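Local structure of soluble secreted antigen MPT53 (Mycobacterium tuberculosis, 1LU4) at residues 101-106 / 120-125. The protein probably acts as a secreted thiol-disulfide oxidoreductase that oxidises reduced, unfolded exported proteins so that they form disulfide bonds. Residues are numbered along the deposited sequence; the frame is centred on the assembly and turned at random.
Sequences PAFVFY and AAMSQD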
ATOM      1  N   PRO A 101      -1.336   7.225  -6.972  1.00 16.69           N
ATOM      2  CA  PRO A 101      -0.938   6.449  -5.791  1.00 15.49           C
ATOM      3  C   PRO A 101      -1.008   7.297  -4.525  1.00 18.04           C
ATOM      4  O   PRO A 101      -0.875   8.517  -4.500  1.00 26.33           O
ATOM      5  CB  PRO A 101       0.524   6.135  -6.118  1.00 17.65           C
ATOM      6  CG  PRO A 101       1.029   7.196  -7.062  1.00 23.15           C
ATOM      7  CD  PRO A 101      -0.175   7.783  -7.734  1.00 23.03           C
ATOM      8  N   ALA A 102      -1.209   6.597  -3.397  1.00 14.03           N
ATOM      9  CA  ALA A 102      -1.205   7.284  -2.104  1.00 13.52           C
ATOM     10  C   ALA A 102      -0.509   6.373  -1.111  1.00 10.19           C
ATOM     11  O   ALA A 102      -0.646   5.169  -1.188  1.00  9.17           O
ATOM     12  CB  ALA A 102      -2.594   7.599  -1.583  1.00 19.24           C
ATOM     13  N   PHE A 103       0.225   6.971  -0.179  1.00 10.81           N
ATOM     14  CA  PHE A 103       0.901   6.276   0.900  1.00  9.48           C
ATOM     15  C   PHE A 103       0.375   6.729   2.257  1.00  9.85           C
ATOM     16  O   PHE A 103       0.178   7.936   2.437  1.00 11.16           O
ATOM     17  CB  PHE A 103       2.386   6.573   0.879  1.00 10.28           C
ATOM     18  CG  PHE A 103       3.181   6.099  -0.307  1.00 12.10           C
ATOM     19  CD1 PHE A 103       3.190   6.880  -1.474  1.00 17.11           C
ATOM     20  CD2 PHE A 103       3.902   4.940  -0.231  1.00 12.82           C
ATOM     21  CE1 PHE A 103       3.953   6.467  -2.543  1.00 20.14           C
ATOM     22  CE2 PHE A 103       4.675   4.517  -1.313  1.00 15.23           C
ATOM     23  CZ  PHE A 103       4.674   5.299  -2.436  1.00 17.88           C
ATOM     24  N   VAL A 104       0.258   5.782   3.172  1.00  9.38           N
ATOM     25  CA  VAL A 104       0.093   6.082   4.583  1.00 10.45           C
ATOM     26  C   VAL A 104       1.235   5.414   5.304  1.00  9.30           C
ATOM     27  O   VAL A 104       1.368   4.208   5.278  1.00 10.10           O
ATOM     28  CB  VAL A 104      -1.263   5.654   5.135  1.00 11.26           C
ATOM     29  CG1 VAL A 104      -1.398   6.073   6.583  1.00 14.23           C
ATOM     30  CG2 VAL A 104      -2.479   6.208   4.317  1.00 13.30           C
ATOM     31  N   PHE A 105       2.032   6.237   6.021  1.00 10.18           N
ATOM     32  CA  PHE A 105       3.210   5.776   6.742  1.00 10.74           C
ATOM     33  C   PHE A 105       2.869   5.723   8.221  1.00 10.41           C
ATOM     34  O   PHE A 105       2.701   6.805   8.845  1.00 12.45           O
ATOM     35  CB  PHE A 105       4.353   6.752   6.475  1.00 11.31           C
ATOM     36  CG  PHE A 105       4.866   6.720   5.062  1.00 11.08           C
ATOM     37  CD1 PHE A 105       5.744   5.748   4.636  1.00 11.86           C
ATOM     38  CD2 PHE A 105       4.409   7.689   4.157  1.00 11.36           C
ATOM     39  CE1 PHE A 105       6.183   5.704   3.349  1.00 12.46           C
ATOM     40  CE2 PHE A 105       4.852   7.671   2.842  1.00 12.83           C
ATOM     41  CZ  PHE A 105       5.734   6.674   2.454  1.00 12.53           C
ATOM     42  N   TYR A 106       2.738   4.541   8.804  1.00 11.14           N
ATOM     43  CA  TYR A 106       2.362   4.381  10.211  1.00 11.30           C
ATOM     44  C   TYR A 106       3.560   4.032  11.075  1.00 11.12           C
ATOM     45  O   TYR A 106       4.351   3.145  10.781  1.00 10.48           O
ATOM     46  CB  TYR A 106       1.464   3.194  10.344  1.00 11.67           C
ATOM     47  CG  TYR A 106      -0.025   3.417  10.074  1.00 13.14           C
ATOM     48  CD1 TYR A 106      -0.783   4.077  11.013  1.00 15.87           C
ATOM     49  CD2 TYR A 106      -0.603   2.990   8.916  1.00 15.52           C
ATOM     50  CE1 TYR A 106      -2.113   4.285  10.790  1.00 19.03           C
ATOM     51  CE2 TYR A 106      -1.974   3.183   8.692  1.00 16.64           C
ATOM     52  CZ  TYR A 106      -2.711   3.837   9.632  1.00 19.31           C
ATOM     53  OH  TYR A 106      -4.057   4.033   9.407  1.00 26.37           O
ATOM     54  N   ALA A 120       3.558  13.461  -9.599  1.00 22.29           N
ATOM     55  CA  ALA A 120       4.823  12.809  -9.764  1.00 19.98           C
ATOM     56  C   ALA A 120       4.914  11.525  -8.959  1.00 18.83           C
ATOM     57  O   ALA A 120       4.247  11.412  -7.955  1.00 31.92           O
ATOM     58  CB  ALA A 120       5.969  13.733  -9.349  1.00 24.27           C
ATOM     59  N   ALA A 121       5.743  10.603  -9.400  1.00 16.41           N
ATOM     60  CA  ALA A 121       6.005   9.394  -8.591  1.00 15.83           C
ATOM     61  C   ALA A 121       7.003   9.715  -7.496  1.00 14.00           C
ATOM     62  O   ALA A 121       7.976  10.436  -7.735  1.00 17.77           O
ATOM     63  CB  ALA A 121       6.525   8.336  -9.551  1.00 15.58           C
ATOM     64  N   MET A 122       6.775   9.123  -6.335  1.00 13.80           N
ATOM     65  CA  MET A 122       7.779   9.216  -5.276  1.00 13.96           C
ATOM     66  C   MET A 122       9.037   8.457  -5.671  1.00 14.37           C
ATOM     67  O   MET A 122       8.953   7.332  -6.141  1.00 15.07           O
ATOM     68  CB  MET A 122       7.212   8.624  -4.001  1.00 14.54           C
ATOM     69  CG  MET A 122       8.135   8.891  -2.792  1.00 13.73           C
ATOM     70  SD  MET A 122       7.504   8.117  -1.268  1.00 13.90           S
ATOM     71  CE  MET A 122       6.085   9.114  -0.983  1.00 15.05           C
ATOM     72  N   SER A 123      10.211   9.068  -5.420  1.00 14.68           N
ATOM     73  CA  SER A 123      11.480   8.394  -5.753  1.00 15.08           C
ATOM     74  C   SER A 123      11.744   7.335  -4.687  1.00 14.46           C
ATOM     75  O   SER A 123      11.283   7.360  -3.549  1.00 13.73           O
ATOM     76  CB  SER A 123      12.645   9.376  -5.752  1.00 16.76           C
ATOM     77  OG  SER A 123      12.897   9.854  -4.385  1.00 19.07           O
ATOM     78  N   GLN A 124      12.654   6.410  -5.081  1.00 14.72           N
ATOM     79  CA  GLN A 124      13.097   5.418  -4.094  1.00 13.79           C
ATOM     80  C   GLN A 124      13.814   6.030  -2.915  1.00 13.32           C
ATOM     81  O   GLN A 124      13.612   5.612  -1.776  1.00 14.52           O
ATOM     82  CB  GLN A 124      13.993   4.360  -4.771  1.00 14.58           C
ATOM     83  CG  GLN A 124      14.262   3.199  -3.790  1.00 15.57           C
ATOM     84  CD  GLN A 124      15.134   2.123  -4.360  1.00 18.49           C
ATOM     85  OE1 GLN A 124      15.701   1.274  -3.655  1.00 20.11           O
ATOM     86  NE2 GLN A 124      15.305   2.095  -5.662  1.00 25.80           N
ATOM     87  N   ASP A 125      14.676   7.010  -3.190  1.00 15.39           N
ATOM     88  CA  ASP A 125      15.386   7.655  -2.096  1.00 17.00           C
ATOM     89  C   ASP A 125      14.405   8.285  -1.119  1.00 15.06           C
ATOM     90  O   ASP A 125      14.570   8.192   0.091  1.00 16.72           O
ATOM     91  CB  ASP A 125      16.341   8.722  -2.638  1.00 23.75           C
ATOM     92  CG  ASP A 125      17.666   8.153  -3.102  1.00 32.10           C
ATOM     93  OD1 ASP A 125      17.876   6.933  -3.252  1.00 31.29           O
ATOM     94  OD2 ASP A 125      18.574   8.988  -3.345  1.00 43.51           O
TER
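Met122 lays the end of its side chain over one face of the Phe103 ring, illustrating how one flexible side chain can join a loop to a β-sheet. The two side chains come from opposite directions, Phe103 out of strand 102-106 and Met122 out of the loop that leads into helix 124-133. Two neighbouring atoms share the face. Met122 SD stands 4.3 Å from the centroid of the Phe103 ring, 19° off the normal and displaced toward the rim, a Met-aromatic contact. The methyl Met122 CE lies 4.1 Å from the Phe103 centroid and makes a CH-pi contact, with its shortest approach, 3.7 Å, to CD1 of Phe103. An extended chain, with CG opposite the backbone N (chi1 -171°), carries the sulfur across to the ring, and a bend at chi3 (-69°) then turns the methyl along the face.

Phe105 receives the same methyl differently. Its CZ is 4.2 Å from Met122 CE, which sits near the plane of this ring, at the edge. The methyl therefore bridges the face of one ring and the edge of the next, whose residues are alternate members of one strand and project from the same side of the sheet.

The surroundings continue the apolar layer: Leu127 of helix 124-133 touches both phenylalanines and Met122, while Trp30 meets the Phe103 ring from the neighbouring strand 27-32. On the backbone side, Met122 N is hydrogen-bonded to Glu42 OE2 of helix 37-52, and Ser123 OG caps Glu126 N at the start of the last helix. Packing of the C-terminal helix and the loop leading into it on the central sheet is characteristic of the thioredoxin fold, as is the cis-proline, here Pro101, which directly precedes this strand and touches Cys39 of the CxxC motif.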